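Type C neurotoxin (Clostridium botulinum, PDB 3PME) probably binds gangliosides and phospholipid on nerve-cell membranes, as the receptor-binding domain of a botulinum C/D mosaic neurotoxin. Local coordinates at residues M192-D197 with R408-V413; K154-G159 with E208-V213. All blocks are in the same frame, centred on the assembly; numbering follows the deposited sequence.

Contact 1: residues M192-D197 with R408-V413; sequences MLWIRD and RDPGWV
The benzo ring of Trp-194 runs edge-first into the turn at Asp-409 to Trp-412, and this is the tight part of the contact. Its CH2 lies 3.8 Å from the backbone N of Gly-411, which sits close to the ring plane at the edge. Trp-194 CH2 is also 3.8 Å from Gly-411 CA, so the indole presses against bare backbone. Beside it the Pro-410 ring crosses the indole at about a right angle and reaches it obliquely, with CG 3.9 Å from Trp-194 CZ2.

The turn is type I, closed by the bond from Trp-412 N to Asp-409 O. Asp-409 stiffens it further: Gly-411 N donates to Asp-409 OD2 at 2.8 Å, an Asx turn whose N-H...O angle is 153°. That N-H meets the carboxylate on its anti side, tilted 32° from the plane. OD2 also accepts from Asn-138 and pairs with Lys-76, while OD1 is held by Asn-229. Lys-76 in turn makes a cation-pi contact with Trp-194, which links the buried Asp-409 carboxylate, through Lys-76, to the indole.

The looser side is where Met-192 meets the exposed Pro-410. The Met-192 chain bends at chi3 (68°) and brings SD to 3.8 Å from Pro-410 O, but only to 4.3 Å from Pro-410 CB. No hydrogen bond joins the two segments.

The packing sets the beginning of strand 193-201, in the concanavalin-like N-terminal part, against a turn near the end of the trefoil part, and so belongs to the interface between the two receptor-binding subdomains of clostridial neurotoxins.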
loop_
_atom_site.group_PDB
_atom_site.type_symbol
_atom_site.label_atom_id
_atom_site.label_comp_id
_atom_site.label_asym_id
_atom_site.label_seq_id
_atom_site.Cartn_x
_atom_site.Cartn_y
_atom_site.Cartn_z
ATOM N N MET A 192 -10.519 -6.279 10.600
ATOM C CA MET A 192 -10.768 -4.865 10.374
ATOM C C MET A 192 -10.419 -4.533 8.931
ATOM O O MET A 192 -9.732 -5.292 8.264
ATOM C CB MET A 192 -9.917 -4.020 11.332
ATOM C CG MET A 192 -8.404 -4.113 11.074
ATOM S SD MET A 192 -7.400 -3.482 12.433
ATOM C CE MET A 192 -7.753 -4.706 13.689
ATOM N N LEU A 193 -10.907 -3.396 8.456
ATOM C CA LEU A 193 -10.526 -2.911 7.140
ATOM C C LEU A 193 -10.598 -1.401 7.104
ATOM O O LEU A 193 -11.241 -0.771 7.953
ATOM C CB LEU A 193 -11.435 -3.501 6.051
ATOM C CG LEU A 193 -12.903 -3.076 6.049
ATOM C CD1 LEU A 193 -13.117 -1.815 5.243
ATOM C CD2 LEU A 193 -13.763 -4.190 5.484
ATOM N N TRP A 194 -9.948 -0.831 6.098
ATOM C CA TRP A 194 -9.920 0.608 5.887
ATOM C C TRP A 194 -10.371 0.863 4.469
ATOM O O TRP A 194 -10.059 0.082 3.569
ATOM C CB TRP A 194 -8.494 1.160 6.025
ATOM C CG TRP A 194 -7.851 1.036 7.376
ATOM C CD1 TRP A 194 -7.665 2.041 8.275
ATOM C CD2 TRP A 194 -7.254 -0.141 7.956
ATOM N NE1 TRP A 194 -7.005 1.566 9.388
ATOM C CE2 TRP A 194 -6.738 0.234 9.218
ATOM C CE3 TRP A 194 -7.097 -1.464 7.531
ATOM C CZ2 TRP A 194 -6.098 -0.672 10.068
ATOM C CZ3 TRP A 194 -6.457 -2.367 8.377
ATOM C CH2 TRP A 194 -5.963 -1.960 9.637
ATOM N N ILE A 195 -11.082 1.968 4.276
ATOM C CA ILE A 195 -11.441 2.447 2.944
ATOM C C ILE A 195 -10.995 3.900 2.857
ATOM O O ILE A 195 -10.994 4.612 3.864
ATOM C CB ILE A 195 -12.956 2.345 2.722
ATOM C CG1 ILE A 195 -13.354 0.874 2.572
ATOM C CG2 ILE A 195 -13.398 3.142 1.471
ATOM C CD1 ILE A 195 -14.855 0.637 2.647
ATOM N N ARG A 196 -10.600 4.355 1.679
ATOM C CA ARG A 196 -10.357 5.788 1.508
ATOM C C ARG A 196 -10.814 6.297 0.152
ATOM O O ARG A 196 -10.908 5.543 -0.812
ATOM C CB ARG A 196 -8.886 6.148 1.742
ATOM C CG ARG A 196 -7.961 5.867 0.548
ATOM C CD ARG A 196 -6.567 6.313 0.934
ATOM N NE ARG A 196 -5.661 6.516 -0.188
ATOM C CZ ARG A 196 -4.770 5.625 -0.592
ATOM N NH1 ARG A 196 -4.680 4.441 0.010
ATOM N NH2 ARG A 196 -3.948 5.919 -1.584
ATOM N N ASP A 197 -11.083 7.593 0.097
ATOM C CA ASP A 197 -11.412 8.293 -1.138
ATOM C C ASP A 197 -12.607 7.666 -1.861
ATOM O O ASP A 197 -12.569 7.425 -3.067
ATOM C CB ASP A 197 -10.183 8.402 -2.049
ATOM C CG ASP A 197 -9.066 9.223 -1.422
ATOM O OD1 ASP A 197 -9.229 10.454 -1.309
ATOM O OD2 ASP A 197 -8.037 8.639 -1.045
ATOM N N ARG A 408 5.127 -2.539 11.519
ATOM C CA ARG A 408 4.175 -3.312 12.299
ATOM C C ARG A 408 2.836 -2.605 12.203
ATOM O O ARG A 408 2.629 -1.535 12.769
ATOM C CB ARG A 408 4.649 -3.458 13.745
ATOM C CG ARG A 408 5.950 -4.243 13.820
ATOM C CD ARG A 408 6.287 -4.634 15.245
ATOM N NE ARG A 408 5.424 -5.708 15.728
ATOM C CZ ARG A 408 5.836 -6.952 15.959
ATOM N NH1 ARG A 408 7.106 -7.281 15.757
ATOM N NH2 ARG A 408 4.979 -7.862 16.398
ATOM N N ASP A 409 1.943 -3.194 11.421
ATOM C CA ASP A 409 0.679 -2.562 11.075
ATOM C C ASP A 409 -0.445 -3.338 11.765
ATOM O O ASP A 409 -0.382 -4.558 11.858
ATOM C CB ASP A 409 0.526 -2.598 9.542
ATOM C CG ASP A 409 -0.749 -1.927 9.056
ATOM O OD1 ASP A 409 -0.715 -0.730 8.676
ATOM O OD2 ASP A 409 -1.779 -2.605 9.057
ATOM N N PRO A 410 -1.481 -2.637 12.263
ATOM C CA PRO A 410 -2.531 -3.328 13.026
ATOM C C PRO A 410 -3.324 -4.338 12.184
ATOM O O PRO A 410 -3.996 -5.208 12.745
ATOM C CB PRO A 410 -3.445 -2.189 13.493
ATOM C CG PRO A 410 -3.157 -1.055 12.578
ATOM C CD PRO A 410 -1.704 -1.189 12.189
ATOM N N GLY A 411 -3.223 -4.229 10.862
ATOM C CA GLY A 411 -3.888 -5.164 9.958
ATOM C C GLY A 411 -3.109 -6.446 9.690
ATOM O O GLY A 411 -3.529 -7.307 8.920
ATOM N N TRP A 412 -1.970 -6.599 10.351
ATOM C CA TRP A 412 -1.159 -7.790 10.173
ATOM C C TRP A 412 -0.423 -8.072 11.485
ATOM O O TRP A 412 0.588 -7.448 11.813
ATOM C CB TRP A 412 -0.173 -7.629 9.004
ATOM C CG TRP A 412 0.595 -8.885 8.700
ATOM C CD1 TRP A 412 1.584 -9.445 9.465
ATOM C CD2 TRP A 412 0.456 -9.727 7.544
ATOM N NE1 TRP A 412 2.061 -10.591 8.858
ATOM C CE2 TRP A 412 1.381 -10.786 7.684
ATOM C CE3 TRP A 412 -0.367 -9.697 6.409
ATOM C CZ2 TRP A 412 1.514 -11.793 6.728
ATOM C CZ3 TRP A 412 -0.234 -10.704 5.460
ATOM C CH2 TRP A 412 0.694 -11.738 5.628
ATOM N N VAL A 413 -0.978 -8.997 12.256
ATOM C CA VAL A 413 -0.480 -9.228 13.605
ATOM C C VAL A 413 0.361 -10.489 13.666
ATOM O O VAL A 413 -0.044 -11.530 13.159
ATOM C CB VAL A 413 -1.643 -9.333 14.606
ATOM C CG1 VAL A 413 -1.142 -9.808 15.961
ATOM C CG2 VAL A 413 -2.350 -7.993 14.727
#

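Contact 2: residues K154-G159 with E208-V213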
loop_
_atom_site.group_PDB
_atom_site.type_symbol
_atom_site.label_atom_id
_atom_site.label_comp_id
_atom_site.label_asym_id
_atom_site.label_seq_id
_atom_site.Cartn_x
_atom_site.Cartn_y
_atom_site.Cartn_z
ATOM N N LYS A 154 -17.828 -3.675 -14.865
ATOM C CA LYS A 154 -16.435 -4.031 -15.022
ATOM C C LYS A 154 -15.682 -3.660 -13.761
ATOM O O LYS A 154 -15.959 -2.632 -13.153
ATOM C CB LYS A 154 -15.828 -3.299 -16.214
ATOM C CG LYS A 154 -16.353 -3.821 -17.565
ATOM C CD LYS A 154 -16.217 -2.780 -18.689
ATOM C CE LYS A 154 -14.796 -2.653 -19.215
ATOM N NZ LYS A 154 -14.686 -1.554 -20.234
ATOM N N LEU A 155 -14.744 -4.521 -13.392
ATOM C CA LEU A 155 -13.942 -4.331 -12.191
ATOM C C LEU A 155 -12.496 -4.046 -12.549
ATOM O O LEU A 155 -11.839 -4.847 -13.230
ATOM C CB LEU A 155 -14.014 -5.592 -11.332
ATOM C CG LEU A 155 -13.109 -5.585 -10.101
ATOM C CD1 LEU A 155 -13.429 -4.391 -9.233
ATOM C CD2 LEU A 155 -13.327 -6.873 -9.340
ATOM N N TYR A 156 -12.006 -2.899 -12.075
ATOM C CA TYR A 156 -10.623 -2.475 -12.276
ATOM C C TYR A 156 -9.906 -2.519 -10.940
ATOM O O TYR A 156 -10.473 -2.125 -9.928
ATOM C CB TYR A 156 -10.558 -1.037 -12.789
ATOM C CG TYR A 156 -11.077 -0.874 -14.198
ATOM C CD1 TYR A 156 -12.441 -0.887 -14.454
ATOM C CD2 TYR A 156 -10.207 -0.708 -15.264
ATOM C CE1 TYR A 156 -12.927 -0.739 -15.745
ATOM C CE2 TYR A 156 -10.693 -0.574 -16.577
ATOM C CZ TYR A 156 -12.057 -0.582 -16.792
ATOM O OH TYR A 156 -12.564 -0.454 -18.077
ATOM N N ILE A 157 -8.672 -3.010 -10.960
ATOM C CA ILE A 157 -7.799 -3.011 -9.777
ATOM C C ILE A 157 -6.530 -2.252 -10.129
ATOM O O ILE A 157 -5.816 -2.606 -11.075
ATOM C CB ILE A 157 -7.440 -4.445 -9.314
ATOM C CG1 ILE A 157 -8.700 -5.230 -8.940
ATOM C CG2 ILE A 157 -6.436 -4.391 -8.130
ATOM C CD1 ILE A 157 -9.460 -4.636 -7.747
ATOM N N ASN A 158 -6.257 -1.198 -9.365
ATOM C CA ASN A 158 -5.109 -0.345 -9.625
ATOM C C ASN A 158 -5.055 0.114 -11.087
ATOM O O ASN A 158 -3.995 0.139 -11.720
ATOM C CB ASN A 158 -3.816 -1.040 -9.189
ATOM C CG ASN A 158 -3.760 -1.252 -7.688
ATOM O OD1 ASN A 158 -4.394 -0.525 -6.935
ATOM N ND2 ASN A 158 -3.013 -2.254 -7.251
ATOM N N GLY A 159 -6.229 0.433 -11.633
ATOM C CA GLY A 159 -6.305 1.019 -12.959
ATOM C C GLY A 159 -6.314 0.014 -14.098
ATOM O O GLY A 159 -6.290 0.394 -15.268
ATOM N N GLU A 208 -8.569 5.703 -19.375
ATOM C CA GLU A 208 -7.670 6.828 -19.153
ATOM C C GLU A 208 -8.054 7.605 -17.892
ATOM O O GLU A 208 -7.196 7.970 -17.083
ATOM C CB GLU A 208 -7.663 7.753 -20.376
ATOM C CG GLU A 208 -6.732 8.948 -20.243
ATOM C CD GLU A 208 -6.548 9.693 -21.554
ATOM O OE1 GLU A 208 -7.112 9.250 -22.583
ATOM O OE2 GLU A 208 -5.838 10.719 -21.557
ATOM N N ASP A 209 -9.347 7.857 -17.725
ATOM C CA ASP A 209 -9.821 8.612 -16.575
ATOM C C ASP A 209 -9.667 7.831 -15.272
ATOM O O ASP A 209 -9.300 8.396 -14.246
ATOM C CB ASP A 209 -11.257 9.083 -16.782
ATOM C CG ASP A 209 -11.338 10.278 -17.719
ATOM O OD1 ASP A 209 -10.271 10.864 -18.019
ATOM O OD2 ASP A 209 -12.455 10.633 -18.146
ATOM N N ILE A 210 -9.924 6.530 -15.314
ATOM C CA ILE A 210 -9.698 5.692 -14.136
ATOM C C ILE A 210 -8.249 5.795 -13.678
ATOM O O ILE A 210 -7.967 5.910 -12.484
ATOM C CB ILE A 210 -10.069 4.238 -14.427
ATOM C CG1 ILE A 210 -11.591 4.125 -14.600
ATOM C CG2 ILE A 210 -9.550 3.314 -13.314
ATOM C CD1 ILE A 210 -12.061 2.767 -15.083
ATOM N N ASN A 211 -7.325 5.780 -14.628
ATOM C CA ASN A 211 -5.913 5.911 -14.280
ATOM C C ASN A 211 -5.503 7.294 -13.782
ATOM O O ASN A 211 -4.581 7.423 -12.977
ATOM C CB ASN A 211 -5.031 5.412 -15.420
ATOM C CG ASN A 211 -4.956 3.897 -15.455
ATOM O OD1 ASN A 211 -5.771 3.229 -16.109
ATOM N ND2 ASN A 211 -4.002 3.341 -14.719
ATOM N N ILE A 212 -6.201 8.321 -14.239
ATOM C CA ILE A 212 -5.970 9.657 -13.711
ATOM C C ILE A 212 -6.387 9.727 -12.242
ATOM O O ILE A 212 -5.659 10.273 -11.412
ATOM C CB ILE A 212 -6.703 10.715 -14.548
ATOM C CG1 ILE A 212 -6.047 10.807 -15.926
ATOM C CG2 ILE A 212 -6.656 12.068 -13.861
ATOM C CD1 ILE A 212 -6.790 11.701 -16.894
ATOM N N VAL A 213 -7.544 9.157 -11.919
ATOM C CA VAL A 213 -7.985 9.083 -10.528
ATOM C C VAL A 213 -6.980 8.291 -9.680
ATOM O O VAL A 213 -6.544 8.751 -8.628
ATOM C CB VAL A 213 -9.400 8.480 -10.400
ATOM C CG1 VAL A 213 -9.836 8.425 -8.929
ATOM C CG2 VAL A 213 -10.405 9.295 -11.209
#
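Tyr-156 and Gly-159 meet Ile-210 and Asn-211 where the end of strand 152-157 and the turn after it meet helix 207-218. Lys-154, at the start of the segment, stays clear of the helix but sends NZ to Tyr-156 OH in a weak hydrogen bond of 3.2 Å. That OH is also hydrogen-bonded to OD1 of Asn-207, just ahead of the helical segment, so the phenol is tied at its far end as well as packed along its face.

Tyr-156 itself carries the main apolar contact. The CD1 methyl of Ile-210 stands 3.5 Å from the ring centroid, 6° off the normal: a CH-pi contact almost exactly over the centre. Ile-210 reaches there through an extended CG1-CD1 arm (chi2 172°), leaving its other branch, CG2, to rest 4.0 Å from Gly-159 CA.

Past Ile-157 and Asn-158, which point their side chains away, the chain turns to Gly-159. Its positive phi (85°) suits glycine, and the lack of a side chain lets that of Asn-211 come close to the Gly-159 backbone.

Helix 207-218 thus lies against the hairpin of strands 152-157 and 160-166 at its turn, while Ile-210 also touches Thr-144 and Val-213 touches Phe-142, both on strand 141-148, the other neighbour of 152-157 in the antiparallel sheet.

How the contacts relate
Contact 1 and contact 2 lie 22 Å apart between centres and about 7 Å between nearest atoms, without touching. Strand 193-201, which supplies residues 192-197, leads directly to helix 207-218, which supplies residues 208-213, and both contacts reach the same antiparallel sheet, whose strand 68-77 links 193-201 to 141-148 and so to 152-157. Their roles differ: contact 2 seats the helix on its own sheet, whereas contact 1 brings that sheet against the C-terminal trefoil part. A sulfate ion, probably from the crystallisation liquor, lies about 4 Å from the side chain of Tyr-156, in contact 2.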